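Local coordinates for protein iron-containing alcohol dehydrogenase (Ralstonia eutropha, PDB 3JZD) that probably reduces maleylacetate to 3-oxoadipate with NADH or NADPH, as a homodimeric member of the iron-containing alcohol dehydrogenase family, at residues R84-G89 with A109-M114; A118-T121 with S126-T129; M316-L321 with A350-V355; I327-P332 with I339-I344. One frame throughout, in Å; residues are numbered along the deposited sequence.

Contact 1: R84-G89 with A109-M114; sequences RAREAG and ALETGM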
loop_
_atom_site.group_PDB
_atom_site.type_symbol
_atom_site.label_atom_id
_atom_site.label_comp_id
_atom_site.label_asym_id
_atom_site.label_seq_id
_atom_site.Cartn_x
_atom_site.Cartn_y
_atom_site.Cartn_z
ATOM N N ARG A 84 -17.917 11.504 28.729
ATOM C CA ARG A 84 -17.337 10.482 29.599
ATOM C C ARG A 84 -15.809 10.421 29.483
ATOM O O ARG A 84 -15.116 10.184 30.469
ATOM C CB ARG A 84 -17.872 9.116 29.244
ATOM C CG ARG A 84 -17.300 8.056 30.145
ATOM C CD ARG A 84 -18.034 8.003 31.480
ATOM N NE ARG A 84 -19.258 7.237 31.280
ATOM C CZ ARG A 84 -19.284 5.907 31.154
ATOM N NH1 ARG A 84 -18.153 5.181 31.216
ATOM N NH2 ARG A 84 -20.444 5.299 30.948
ATOM N N ALA A 85 -15.306 10.595 28.258
ATOM C CA ALA A 85 -13.861 10.559 27.994
ATOM C C ALA A 85 -13.217 11.693 28.754
ATOM O O ALA A 85 -12.191 11.515 29.439
ATOM C CB ALA A 85 -13.582 10.695 26.503
ATOM N N ARG A 86 -13.820 12.880 28.634
ATOM C CA ARG A 86 -13.289 14.045 29.348
ATOM C C ARG A 86 -13.298 13.820 30.845
ATOM O O ARG A 86 -12.298 14.012 31.511
ATOM C CB ARG A 86 -14.023 15.300 28.933
ATOM C CG ARG A 86 -13.482 15.787 27.609
ATOM C CD ARG A 86 -14.384 16.742 26.889
ATOM N NE ARG A 86 -13.635 17.379 25.807
ATOM C CZ ARG A 86 -14.175 18.051 24.793
ATOM N NH1 ARG A 86 -15.494 18.168 24.670
ATOM N NH2 ARG A 86 -13.382 18.589 23.870
ATOM N N GLU A 87 -14.407 13.333 31.357
ATOM C CA GLU A 87 -14.536 13.044 32.771
ATOM C C GLU A 87 -13.513 12.015 33.273
ATOM O O GLU A 87 -13.117 12.053 34.433
ATOM C CB GLU A 87 -15.960 12.562 32.995
ATOM C CG GLU A 87 -16.289 11.911 34.318
ATOM C CD GLU A 87 -17.616 11.160 34.200
ATOM O OE1 GLU A 87 -18.583 11.727 33.623
ATOM O OE2 GLU A 87 -17.679 9.990 34.651
ATOM N N ALA A 88 -13.086 11.093 32.414
ATOM C CA ALA A 88 -12.108 10.070 32.821
ATOM C C ALA A 88 -10.672 10.536 32.627
ATOM O O ALA A 88 -9.723 9.863 33.055
ATOM C CB ALA A 88 -12.322 8.809 32.050
ATOM N N GLY A 89 -10.507 11.696 32.004
ATOM C CA GLY A 89 -9.193 12.154 31.618
ATOM C C GLY A 89 -8.584 11.226 30.562
ATOM O O GLY A 89 -7.393 10.963 30.574
ATOM N N ALA A 109 -12.609 11.641 18.584
ATOM C CA ALA A 109 -11.340 12.128 18.067
ATOM C C ALA A 109 -11.559 13.419 17.331
ATOM O O ALA A 109 -10.702 14.287 17.383
ATOM C CB ALA A 109 -10.680 11.119 17.164
ATOM N N LEU A 110 -12.706 13.543 16.662
ATOM C CA LEU A 110 -13.050 14.784 15.977
ATOM C C LEU A 110 -13.122 15.963 16.954
ATOM O O LEU A 110 -12.641 17.029 16.646
ATOM C CB LEU A 110 -14.384 14.657 15.254
ATOM C CG LEU A 110 -14.753 15.818 14.313
ATOM C CD1 LEU A 110 -13.628 16.078 13.333
ATOM C CD2 LEU A 110 -16.039 15.510 13.549
ATOM N N GLU A 111 -13.700 15.760 18.132
ATOM C CA GLU A 111 -13.837 16.833 19.132
ATOM C C GLU A 111 -12.596 17.006 20.011
ATOM O O GLU A 111 -12.293 18.124 20.446
ATOM C CB GLU A 111 -15.079 16.570 20.006
ATOM C CG GLU A 111 -15.308 17.474 21.256
ATOM C CD GLU A 111 -15.645 18.937 20.940
ATOM O OE1 GLU A 111 -15.016 19.524 20.037
ATOM O OE2 GLU A 111 -16.533 19.502 21.625
ATOM N N THR A 112 -11.865 15.931 20.273
ATOM C CA THR A 112 -10.753 16.018 21.201
ATOM C C THR A 112 -9.351 15.894 20.674
ATOM O O THR A 112 -8.420 16.240 21.373
ATOM C CB THR A 112 -10.885 14.913 22.220
ATOM O OG1 THR A 112 -10.683 13.641 21.573
ATOM C CG2 THR A 112 -12.256 14.971 22.856
ATOM N N GLY A 113 -9.177 15.365 19.484
ATOM C CA GLY A 113 -7.853 15.174 18.966
ATOM C C GLY A 113 -7.177 13.912 19.458
ATOM O O GLY A 113 -6.142 13.538 18.902
HETATM N N MSE A 114 -7.767 13.195 20.429
HETATM C CA MSE A 114 -7.101 12.001 20.984
HETATM C C MSE A 114 -6.946 10.857 19.978
HETATM O O MSE A 114 -7.776 10.660 19.101
HETATM C CB MSE A 114 -7.829 11.471 22.222
HETATM C CG MSE A 114 -9.138 10.736 21.950
HETATM SE SE MSE A 114 -9.838 10.054 23.652
HETATM C CE MSE A 114 -10.212 11.769 24.488
#

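Contact 2: A118-T121 with S126-T129; sequences AIPT and SEVT. With NAD (nicotinamide-adenine-dinucleotide), chain E.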
loop_
_atom_site.group_PDB
_atom_site.type_symbol
_atom_site.label_atom_id
_atom_site.label_comp_id
_atom_site.label_asym_id
_atom_site.label_seq_id
_atom_site.Cartn_x
_atom_site.Cartn_y
_atom_site.Cartn_z
ATOM N N ALA A 118 -8.183 1.151 16.889
ATOM C CA ALA A 118 -9.365 0.427 16.433
ATOM C C ALA A 118 -9.106 -1.066 16.483
ATOM O O ALA A 118 -8.061 -1.535 16.040
ATOM C CB ALA A 118 -9.769 0.881 14.970
ATOM N N ILE A 119 -10.050 -1.803 17.064
ATOM C CA ILE A 119 -10.021 -3.273 17.101
ATOM C C ILE A 119 -11.318 -3.732 16.376
ATOM O O ILE A 119 -12.348 -3.871 17.009
ATOM C CB ILE A 119 -9.956 -3.784 18.550
ATOM C CG1 ILE A 119 -8.809 -3.088 19.287
ATOM C CG2 ILE A 119 -9.772 -5.323 18.547
ATOM C CD1 ILE A 119 -8.498 -3.609 20.720
ATOM N N PRO A 120 -11.277 -3.912 15.034
ATOM C CA PRO A 120 -12.497 -4.185 14.286
ATOM C C PRO A 120 -12.991 -5.613 14.386
ATOM O O PRO A 120 -12.196 -6.532 14.393
ATOM C CB PRO A 120 -12.110 -3.873 12.836
ATOM C CG PRO A 120 -10.881 -3.097 12.900
ATOM C CD PRO A 120 -10.177 -3.518 14.134
ATOM N N THR A 121 -14.312 -5.768 14.460
ATOM C CA THR A 121 -14.937 -7.055 14.615
ATOM C C THR A 121 -15.949 -7.334 13.470
ATOM O O THR A 121 -16.688 -8.325 13.517
ATOM C CB THR A 121 -15.555 -7.164 16.001
ATOM O OG1 THR A 121 -16.636 -6.258 16.099
ATOM C CG2 THR A 121 -14.493 -6.834 17.092
ATOM N N SER A 126 -14.115 0.867 8.120
ATOM C CA SER A 126 -14.075 2.219 8.633
ATOM C C SER A 126 -12.746 2.559 9.346
ATOM O O SER A 126 -12.327 3.715 9.382
ATOM C CB SER A 126 -15.253 2.447 9.587
ATOM O OG SER A 126 -15.193 3.768 10.075
ATOM N N GLU A 127 -12.120 1.549 9.934
ATOM C CA GLU A 127 -10.878 1.746 10.692
ATOM C C GLU A 127 -9.721 2.326 9.885
ATOM O O GLU A 127 -8.696 2.689 10.430
ATOM C CB GLU A 127 -10.434 0.432 11.284
ATOM C CG GLU A 127 -10.215 -0.679 10.255
ATOM C CD GLU A 127 -11.445 -1.500 9.909
ATOM O OE1 GLU A 127 -12.586 -1.066 10.183
ATOM O OE2 GLU A 127 -11.257 -2.588 9.321
ATOM N N VAL A 128 -9.841 2.309 8.569
ATOM C CA VAL A 128 -8.787 2.826 7.703
ATOM C C VAL A 128 -9.260 3.953 6.761
ATOM O O VAL A 128 -8.634 4.203 5.729
ATOM C CB VAL A 128 -8.064 1.695 6.948
ATOM C CG1 VAL A 128 -7.128 0.938 7.887
ATOM C CG2 VAL A 128 -9.035 0.774 6.264
ATOM N N THR A 129 -10.317 4.671 7.137
ATOM C CA THR A 129 -10.759 5.823 6.344
ATOM C C THR A 129 -10.787 7.039 7.226
ATOM O O THR A 129 -11.032 6.921 8.428
ATOM C CB THR A 129 -12.209 5.651 5.761
ATOM O OG1 THR A 129 -13.167 6.058 6.748
ATOM C CG2 THR A 129 -12.465 4.161 5.294
HETATM P PA NAD E . -22.260 -2.334 13.387
HETATM O O1A NAD E . -21.008 -1.696 13.914
HETATM O O2A NAD E . -23.324 -1.324 13.358
HETATM O O5B NAD E . -22.552 -3.722 14.145
HETATM C C5B NAD E . -23.839 -4.331 14.077
HETATM C C4B NAD E . -24.032 -5.219 15.292
HETATM O O4B NAD E . -23.158 -6.330 15.275
HETATM C C3B NAD E . -23.708 -4.468 16.578
HETATM O O3B NAD E . -24.638 -4.762 17.580
HETATM C C2B NAD E . -22.378 -5.029 17.022
HETATM O O2B NAD E . -22.202 -4.946 18.418
HETATM C C1B NAD E . -22.482 -6.460 16.506
HETATM N N9A NAD E . -21.171 -7.058 16.254
HETATM C C8A NAD E . -20.174 -6.460 15.526
HETATM N N7A NAD E . -19.135 -7.309 15.475
HETATM C C5A NAD E . -19.425 -8.426 16.156
HETATM C C6A NAD E . -18.689 -9.584 16.450
HETATM N N6A NAD E . -17.605 -9.929 15.784
HETATM N N1A NAD E . -19.272 -10.546 17.238
HETATM C C2A NAD E . -20.546 -10.379 17.728
HETATM N N3A NAD E . -21.277 -9.243 17.430
HETATM C C4A NAD E . -20.714 -8.264 16.669
HETATM O O3 NAD E . -22.151 -2.915 11.887
HETATM P PN NAD E . -21.090 -2.490 10.753
HETATM O O1N NAD E . -21.760 -2.981 9.469
HETATM O O2N NAD E . -19.731 -2.906 11.151
HETATM O O5D NAD E . -21.024 -0.927 10.750
HETATM C C5D NAD E . -21.897 -0.182 9.953
HETATM C C4D NAD E . -21.816 1.252 10.436
HETATM O O4D NAD E . -20.511 1.703 10.172
HETATM C C3D NAD E . -22.745 2.171 9.667
HETATM O O3D NAD E . -23.034 3.269 10.476
HETATM C C2D NAD E . -21.902 2.584 8.502
HETATM O O2D NAD E . -22.382 3.752 7.886
HETATM C C1D NAD E . -20.555 2.742 9.212
HETATM N N1N NAD E . -19.432 2.683 8.262
HETATM C C2N NAD E . -18.657 3.805 8.117
HETATM C C3N NAD E . -17.581 3.804 7.240
HETATM C C7N NAD E . -16.670 5.007 7.146
HETATM O O7N NAD E . -15.559 4.971 6.302
HETATM N N7N NAD E . -16.860 6.093 7.872
HETATM C C4N NAD E . -17.298 2.639 6.510
HETATM C C5N NAD E . -18.085 1.503 6.671
HETATM C C6N NAD E . -19.146 1.530 7.579
#

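Contact 3: M316-L321 with A350-V355; sequences MREEDL and AAYEGV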
loop_
_atom_site.group_PDB
_atom_site.type_symbol
_atom_site.label_atom_id
_atom_site.label_comp_id
_atom_site.label_asym_id
_atom_site.label_seq_id
_atom_site.Cartn_x
_atom_site.Cartn_y
_atom_site.Cartn_z
HETATM N N MSE A 316 -37.835 -2.698 3.490
HETATM C CA MSE A 316 -38.074 -1.598 2.570
HETATM C C MSE A 316 -39.527 -1.748 2.156
HETATM O O MSE A 316 -39.932 -2.840 1.780
HETATM C CB MSE A 316 -37.202 -1.727 1.335
HETATM C CG MSE A 316 -37.369 -0.630 0.280
HETATM SE SE MSE A 316 -36.823 1.112 1.014
HETATM C CE MSE A 316 -37.412 2.270 -0.494
ATOM N N ARG A 317 -40.327 -0.683 2.250
ATOM C CA ARG A 317 -41.695 -0.747 1.725
ATOM C C ARG A 317 -41.655 -0.547 0.193
ATOM O O ARG A 317 -40.996 0.389 -0.316
ATOM C CB ARG A 317 -42.567 0.341 2.346
ATOM C CG ARG A 317 -42.673 0.259 3.866
ATOM C CD ARG A 317 -43.773 1.167 4.390
ATOM N NE ARG A 317 -43.565 2.556 4.012
ATOM C CZ ARG A 317 -44.544 3.465 3.939
ATOM N NH1 ARG A 317 -45.796 3.113 4.197
ATOM N NH2 ARG A 317 -44.292 4.726 3.578
ATOM N N GLU A 318 -42.362 -1.398 -0.544
ATOM C CA GLU A 318 -42.429 -1.227 -1.983
ATOM C C GLU A 318 -42.978 0.178 -2.330
ATOM O O GLU A 318 -42.584 0.800 -3.297
ATOM C CB GLU A 318 -43.359 -2.242 -2.623
ATOM C CG GLU A 318 -43.312 -2.149 -4.155
ATOM C CD GLU A 318 -44.011 -3.287 -4.889
ATOM O OE1 GLU A 318 -44.748 -4.092 -4.256
ATOM O OE2 GLU A 318 -43.802 -3.392 -6.131
ATOM N N GLU A 319 -43.857 0.658 -1.482
ATOM C CA GLU A 319 -44.515 1.938 -1.653
ATOM C C GLU A 319 -43.585 3.142 -1.484
ATOM O O GLU A 319 -44.016 4.233 -1.701
ATOM C CB GLU A 319 -45.669 2.055 -0.633
ATOM C CG GLU A 319 -46.749 0.934 -0.767
ATOM C CD GLU A 319 -46.464 -0.378 -0.024
ATOM O OE1 GLU A 319 -45.374 -0.544 0.571
ATOM O OE2 GLU A 319 -47.366 -1.256 -0.049
ATOM N N ASP A 320 -42.352 2.929 -1.050
ATOM C CA ASP A 320 -41.359 3.985 -0.870
ATOM C C ASP A 320 -40.310 4.047 -1.989
ATOM O O ASP A 320 -39.423 4.891 -1.957
ATOM C CB ASP A 320 -40.597 3.745 0.434
ATOM C CG ASP A 320 -41.359 4.160 1.654
ATOM O OD1 ASP A 320 -42.234 5.024 1.507
ATOM O OD2 ASP A 320 -41.043 3.656 2.766
ATOM N N LEU A 321 -40.403 3.146 -2.961
ATOM C CA LEU A 321 -39.429 3.077 -4.022
ATOM C C LEU A 321 -39.486 4.314 -4.890
ATOM O O LEU A 321 -38.436 4.836 -5.261
ATOM C CB LEU A 321 -39.597 1.787 -4.842
ATOM C CG LEU A 321 -39.347 0.439 -4.105
ATOM C CD1 LEU A 321 -39.778 -0.752 -5.029
ATOM C CD2 LEU A 321 -37.894 0.256 -3.603
ATOM N N ALA A 350 -35.810 -3.941 -9.062
ATOM C CA ALA A 350 -35.086 -5.218 -9.132
ATOM C C ALA A 350 -34.427 -5.586 -7.788
ATOM O O ALA A 350 -34.432 -6.738 -7.384
ATOM C CB ALA A 350 -34.022 -5.187 -10.280
ATOM N N ALA A 351 -33.865 -4.601 -7.123
ATOM C CA ALA A 351 -33.269 -4.774 -5.791
ATOM C C ALA A 351 -34.369 -5.142 -4.774
ATOM O O ALA A 351 -34.169 -6.039 -3.921
ATOM C CB ALA A 351 -32.547 -3.476 -5.337
ATOM N N TYR A 352 -35.528 -4.480 -4.897
ATOM C CA TYR A 352 -36.693 -4.735 -4.015
ATOM C C TYR A 352 -37.125 -6.191 -4.110
ATOM O O TYR A 352 -37.327 -6.870 -3.106
ATOM C CB TYR A 352 -37.896 -3.825 -4.340
ATOM C CG TYR A 352 -39.098 -4.157 -3.492
ATOM C CD1 TYR A 352 -39.169 -3.742 -2.183
ATOM C CD2 TYR A 352 -40.104 -4.974 -3.967
ATOM C CE1 TYR A 352 -40.221 -4.090 -1.380
ATOM C CE2 TYR A 352 -41.174 -5.321 -3.162
ATOM C CZ TYR A 352 -41.220 -4.877 -1.881
ATOM O OH TYR A 352 -42.273 -5.202 -1.078
ATOM N N GLU A 353 -37.218 -6.653 -5.336
ATOM C CA GLU A 353 -37.710 -7.972 -5.639
ATOM C C GLU A 353 -36.663 -9.054 -5.540
ATOM O O GLU A 353 -37.009 -10.186 -5.421
ATOM C CB GLU A 353 -38.340 -7.980 -7.034
ATOM C CG GLU A 353 -39.692 -7.218 -7.087
ATOM C CD GLU A 353 -40.211 -7.008 -8.496
ATOM O OE1 GLU A 353 -39.543 -7.448 -9.451
ATOM O OE2 GLU A 353 -41.275 -6.364 -8.671
ATOM N N GLY A 354 -35.394 -8.731 -5.573
ATOM C CA GLY A 354 -34.377 -9.763 -5.459
ATOM C C GLY A 354 -34.227 -10.575 -6.734
ATOM O O GLY A 354 -34.003 -11.779 -6.689
ATOM N N VAL A 355 -34.356 -9.898 -7.860
ATOM C CA VAL A 355 -34.155 -10.510 -9.157
ATOM C C VAL A 355 -32.641 -10.724 -9.362
ATOM O O VAL A 355 -31.848 -9.820 -9.163
ATOM C CB VAL A 355 -34.725 -9.605 -10.276
ATOM C CG1 VAL A 355 -34.581 -10.280 -11.676
ATOM C CG2 VAL A 355 -36.219 -9.263 -10.014
HETATM O O HOH W 1 -43.604 -3.639 0.761
HETATM O O HOH W 2 -43.304 -6.237 -6.371
#

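Contact 4: I327-P332 with I339-I344; sequences IALASP and IEREPI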
loop_
_atom_site.group_PDB
_atom_site.type_symbol
_atom_site.label_atom_id
_atom_site.label_comp_id
_atom_site.label_asym_id
_atom_site.label_seq_id
_atom_site.Cartn_x
_atom_site.Cartn_y
_atom_site.Cartn_z
ATOM N N ILE A 327 -35.007 10.772 -4.224
ATOM C CA ILE A 327 -33.892 11.101 -3.345
ATOM C C ILE A 327 -32.575 10.707 -4.036
ATOM O O ILE A 327 -31.615 11.460 -3.953
ATOM C CB ILE A 327 -33.967 10.369 -1.998
ATOM C CG1 ILE A 327 -35.239 10.727 -1.214
ATOM C CG2 ILE A 327 -32.759 10.693 -1.125
ATOM C CD1 ILE A 327 -35.575 9.736 -0.031
ATOM N N ALA A 328 -32.538 9.577 -4.747
ATOM C CA ALA A 328 -31.316 9.139 -5.466
ATOM C C ALA A 328 -30.891 10.154 -6.502
ATOM O O ALA A 328 -29.732 10.213 -6.846
ATOM C CB ALA A 328 -31.499 7.724 -6.194
ATOM N N LEU A 329 -31.837 10.936 -7.006
ATOM C CA LEU A 329 -31.558 11.919 -8.047
ATOM C C LEU A 329 -31.337 13.325 -7.503
ATOM O O LEU A 329 -31.004 14.210 -8.238
ATOM C CB LEU A 329 -32.736 11.947 -9.018
ATOM C CG LEU A 329 -32.932 10.862 -10.080
ATOM C CD1 LEU A 329 -32.561 9.460 -9.641
ATOM C CD2 LEU A 329 -34.405 10.935 -10.541
ATOM N N ALA A 330 -31.503 13.525 -6.199
ATOM C CA ALA A 330 -31.450 14.904 -5.636
ATOM C C ALA A 330 -30.104 15.629 -5.573
ATOM O O ALA A 330 -30.036 16.814 -5.807
ATOM C CB ALA A 330 -32.074 14.915 -4.224
ATOM N N SER A 331 -29.081 14.929 -5.135
ATOM C CA SER A 331 -27.770 15.503 -4.939
ATOM C C SER A 331 -26.815 14.798 -5.930
ATOM O O SER A 331 -26.479 13.639 -5.748
ATOM C CB SER A 331 -27.392 15.261 -3.502
ATOM O OG SER A 331 -26.202 15.880 -3.194
ATOM N N PRO A 332 -26.444 15.482 -7.019
ATOM C CA PRO A 332 -25.596 14.938 -8.077
ATOM C C PRO A 332 -24.189 14.581 -7.642
ATOM O O PRO A 332 -23.646 15.171 -6.712
ATOM C CB PRO A 332 -25.520 16.074 -9.111
ATOM C CG PRO A 332 -26.704 16.937 -8.850
ATOM C CD PRO A 332 -26.936 16.834 -7.350
ATOM N N ILE A 339 -26.802 9.320 -13.860
ATOM C CA ILE A 339 -27.829 8.900 -12.930
ATOM C C ILE A 339 -29.109 9.522 -13.508
ATOM O O ILE A 339 -29.195 10.734 -13.632
ATOM C CB ILE A 339 -27.529 9.395 -11.497
ATOM C CG1 ILE A 339 -26.132 8.933 -11.013
ATOM C CG2 ILE A 339 -28.562 8.920 -10.515
ATOM C CD1 ILE A 339 -25.884 7.420 -10.989
ATOM N N GLU A 340 -30.059 8.689 -13.925
ATOM C CA GLU A 340 -31.346 9.130 -14.523
ATOM C C GLU A 340 -32.488 8.399 -13.814
ATOM O O GLU A 340 -32.357 7.220 -13.469
ATOM C CB GLU A 340 -31.360 8.848 -16.042
ATOM C CG GLU A 340 -30.216 9.485 -16.874
ATOM C CD GLU A 340 -30.296 11.036 -17.017
ATOM O OE1 GLU A 340 -31.269 11.671 -16.532
ATOM O OE2 GLU A 340 -29.376 11.621 -17.642
ATOM N N ARG A 341 -33.632 9.069 -13.666
ATOM C CA ARG A 341 -34.799 8.539 -12.920
ATOM C C ARG A 341 -35.271 7.144 -13.300
ATOM O O ARG A 341 -35.330 6.247 -12.491
ATOM C CB ARG A 341 -36.040 9.447 -13.057
ATOM C CG ARG A 341 -37.169 9.039 -12.065
ATOM C CD ARG A 341 -38.563 9.578 -12.401
ATOM N NE ARG A 341 -39.081 9.046 -13.666
ATOM C CZ ARG A 341 -39.545 7.810 -13.840
ATOM N NH1 ARG A 341 -39.551 6.929 -12.843
ATOM N NH2 ARG A 341 -39.979 7.442 -15.041
ATOM N N GLU A 342 -35.629 6.959 -14.554
ATOM C CA GLU A 342 -36.186 5.688 -14.955
ATOM C C GLU A 342 -35.276 4.495 -14.698
ATOM O O GLU A 342 -35.689 3.557 -14.060
ATOM C CB GLU A 342 -36.685 5.721 -16.411
ATOM C CG GLU A 342 -37.420 4.420 -16.811
ATOM C CD GLU A 342 -37.746 4.291 -18.315
ATOM O OE1 GLU A 342 -38.505 5.144 -18.849
ATOM O OE2 GLU A 342 -37.278 3.294 -18.935
ATOM N N PRO A 343 -34.052 4.504 -15.222
ATOM C CA PRO A 343 -33.207 3.366 -14.920
ATOM C C PRO A 343 -32.871 3.244 -13.410
ATOM O O PRO A 343 -32.672 2.155 -12.942
ATOM C CB PRO A 343 -31.964 3.602 -15.777
ATOM C CG PRO A 343 -31.921 5.117 -16.010
ATOM C CD PRO A 343 -33.392 5.481 -16.106
ATOM N N ILE A 344 -32.829 4.339 -12.660
ATOM C CA ILE A 344 -32.628 4.229 -11.192
ATOM C C ILE A 344 -33.849 3.594 -10.538
ATOM O O ILE A 344 -33.713 2.733 -9.657
ATOM C CB ILE A 344 -32.301 5.580 -10.497
ATOM C CG1 ILE A 344 -30.842 5.955 -10.773
ATOM C CG2 ILE A 344 -32.570 5.514 -8.956
ATOM C CD1 ILE A 344 -29.795 5.049 -10.139
#

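Contact 1: R84-G89 with A109-M114
The guanidinium of Arg-86 has the methyl CG2 of Thr-112 over one face, 3.9 Å from Arg-86 NH2. Its edge is turned to the carboxylate of Glu-111, and OE2 lies in the guanidinium plane. The hydrogen bond from Arg-86 NH1 to Glu-111 OE2 is nearly straight, at 165°, but long, at 3.5 Å, and weak; it is part of a salt bridge. The carboxylate does not lie flat with the guanidinium; the two planes are 51° apart. CG of Glu-111 also comes within 3.4 Å of Arg-86 NH2, so methylene contact accompanies the charge pairing. The two side chains lie roughly perpendicular. Arg-86 reaches the neighbouring helix because its chain runs extended from CG to NE. Glu-111 instead bends at chi2 (68°), which turns its carboxylate toward NH1. These details hold for one of two Glu-111 conformers and are less certain for that reason. Both residues are exposed, so solvent probably screens this pair.

Deeper in the contact the meeting is apolar and buried. The methyl CE of the selenomethionine Met-114 meets CB of Ala-85 at 4.1 Å. OG1 of Thr-112 accepts from Met-114 N at 3.2 Å, which makes an ST turn, and it is also bonded to Ile-108 O. Gly-113, with positive phi, lies inside that turn. Thr-82, one turn earlier on helix 75-88, touches Glu-111 and Thr-112 and extends the interface.

Gly-89 ends helix 75-88 in a Schellman motif, and its O is bonded to Arg-38. The arrangement joins the C-terminal ends of two neighbouring helices, 75-88 and 99-112, in the parallel alpha/beta nucleotide-binding domain of this family.

Contact 2: A118-T121 with S126-T129
Glu-127 packs against Pro-120 and Ala-118, and all the direct contact between the two segments is van der Waals. CG of the Pro-120 ring sits 3.4 Å from CD of Glu-127, and Pro-120 CB also lies near the carboxylate. The side chains cross obliquely. CB of Ala-118 also meets CB of Glu-127, at 3.8 Å. The acid curls back over the proline because its CG stands between the backbone N and the carbonyl carbon (chi1 57°) and the chain bends again at chi2 (-88°).

The polar bonds go outward. OE2 of Glu-127 is bonded to Tyr-155 OH, on the adjacent strand 152-155. Lys-106 NZ is bonded to the backbone O atoms of both Ser-126 and Thr-129, tying the loop to helix 99-112. Thr-129 N bonds back to Ser-126 O at 3.2 Å, which closes the short 3-10 turn.

The third group of contacts is with NAD, which both segments touch at different ends. At the adenine, N6A donates to Thr-121 O at 2.9 Å, and OG1 of Thr-121 lies 2.8 Å from N7A. That hydroxyl is also bonded to Gln-47 NE2. At the nicotinamide, OG1 of Thr-129 donates to O7N at 2.7 Å, and Val-131 N is bonded to the same hydroxyl. CB of Ser-126 lies 3.6 Å from C3N of the nicotinamide ring.

Packing thus joins the end of strand 116-120 to the following loop, and the bond from the buried carboxylate to Tyr-155 ties in strand 152-155. With adenine held by one segment and nicotinamide by the other, this is consistent with the packing setting the two NAD-binding ends relative to each other.

Contact 3: M316-L321 with A350-V355
The Tyr-352 ring carries most of the apolar contact. CB of Glu-318 lies over one face, 3.9 Å from the ring centroid and 29° off the normal, a CH-pi contact. The Glu-318 chain then runs extended, with CG anti to the backbone N (chi1 -174°). Its carboxylate stays close to the ring, the two planes 22° apart. CD1 of Leu-321 touches CB of Tyr-352 at 3.7 Å.

A carbonyl meets the ring edge separately. In the ring plane, the O of Met-316 lies 3.4 Å from Tyr-352 CE1.

Polar links between the segments run through water. One water accepts from Glu-318 N at 2.9 Å and is bonded to Tyr-352 OH at 2.8 Å. A second water donates to OE2 of both Glu-318 and Glu-353. Gln-349 NE2 is also bonded to both of these oxygens, so the two, of like charge, share two donors, the water and Gln-349.

The salt bridge lies within segment 316-321. Arg-317 grips Asp-320 side-on, NE to OD2 at 3.0 Å and NH2 to OD1 at 2.9 Å, bridging the 3-10 turn that leads into helix 321-328.

A calcium ion lies about 4 Å from the Glu-318 side chain. Gly-354 is the C-prime residue of the Schellman motif that ends helix 341-353. The contact packs that helix end against the entry to helix 321-328, in the all-helical C-terminal domain of the iron-containing alcohol dehydrogenase fold.

Contact 4: I327-P332 with I339-I344
Ala-328 and Leu-329 meet Ile-344 in the close-packed, inner part of this contact. CB of Ala-328 lies 3.7 Å from CG2 of Ile-344, and this pair carries the tight part. CD1 of Leu-329 rests beside the same isoleucine, 4.0 Å from its CB, and the two side chains run alongside each other, pointing opposite ways. CG2 of Ile-339 adds a third wall, 4.1 Å from Leu-329 CD1 and equally far from the carbonyl O of Ala-328. This methyl is the branch anti to the backbone N; the CG1 branch, beside the N (chi1 -56°), carries the end of Ile-339 away from the contact. Leu-329 has two deposited conformers, so all its contacts are less certain. Leu-245 of helix 241-253 touches Ala-328, and Leu-241 touches Ile-344. Tyr-271 of helix 257-272 packs on Ile-344 as well, so the apolar patch continues into the helical core.

Two consecutive helices are joined here by a loop. Helix 321-328 ends near Ala-328, and Glu-340 stands at the N-cap position of helix 341-353. The contact closes the base of that loop in the helical C-terminal domain.

The outer side is different. Here CD2 of Leu-329 lies against the backbone and first carbons of Arg-341; Arg-341 CG is 3.7 Å from Leu-329 CD2. Arg-341 too has two conformers. Its chain starts alongside the leucine and then bends at chi3 (64°), so its guanidinium leaves the contact. Its side chain comes about 5 Å from a bound calcium ion and from Asp-326. The side chain of Glu-340, also exposed, starts away from segment 327-332.

From the N terminus, contact 1 comes first, closing the loop from helix 75-88 through strand 92-97 to the end of helix 99-112. The chain passes almost directly into strand 116-120, where contact 2 closes a tight loop beside NAD; the centres of these two lie 19 Å apart. Both belong to the N-terminal alpha/beta part. Contacts 3 and 4 follow much later, in the helical C-terminal part, and share helix 341-353. Contact 4 is nested inside the loop closed by contact 3. Contact 3 joins the start of helix 321-328 to the end of helix 341-353; contact 4 joins the end of 321-328 to the start of 341-353. Contacts 1 and 3 lie on opposite sides of the chain's centre.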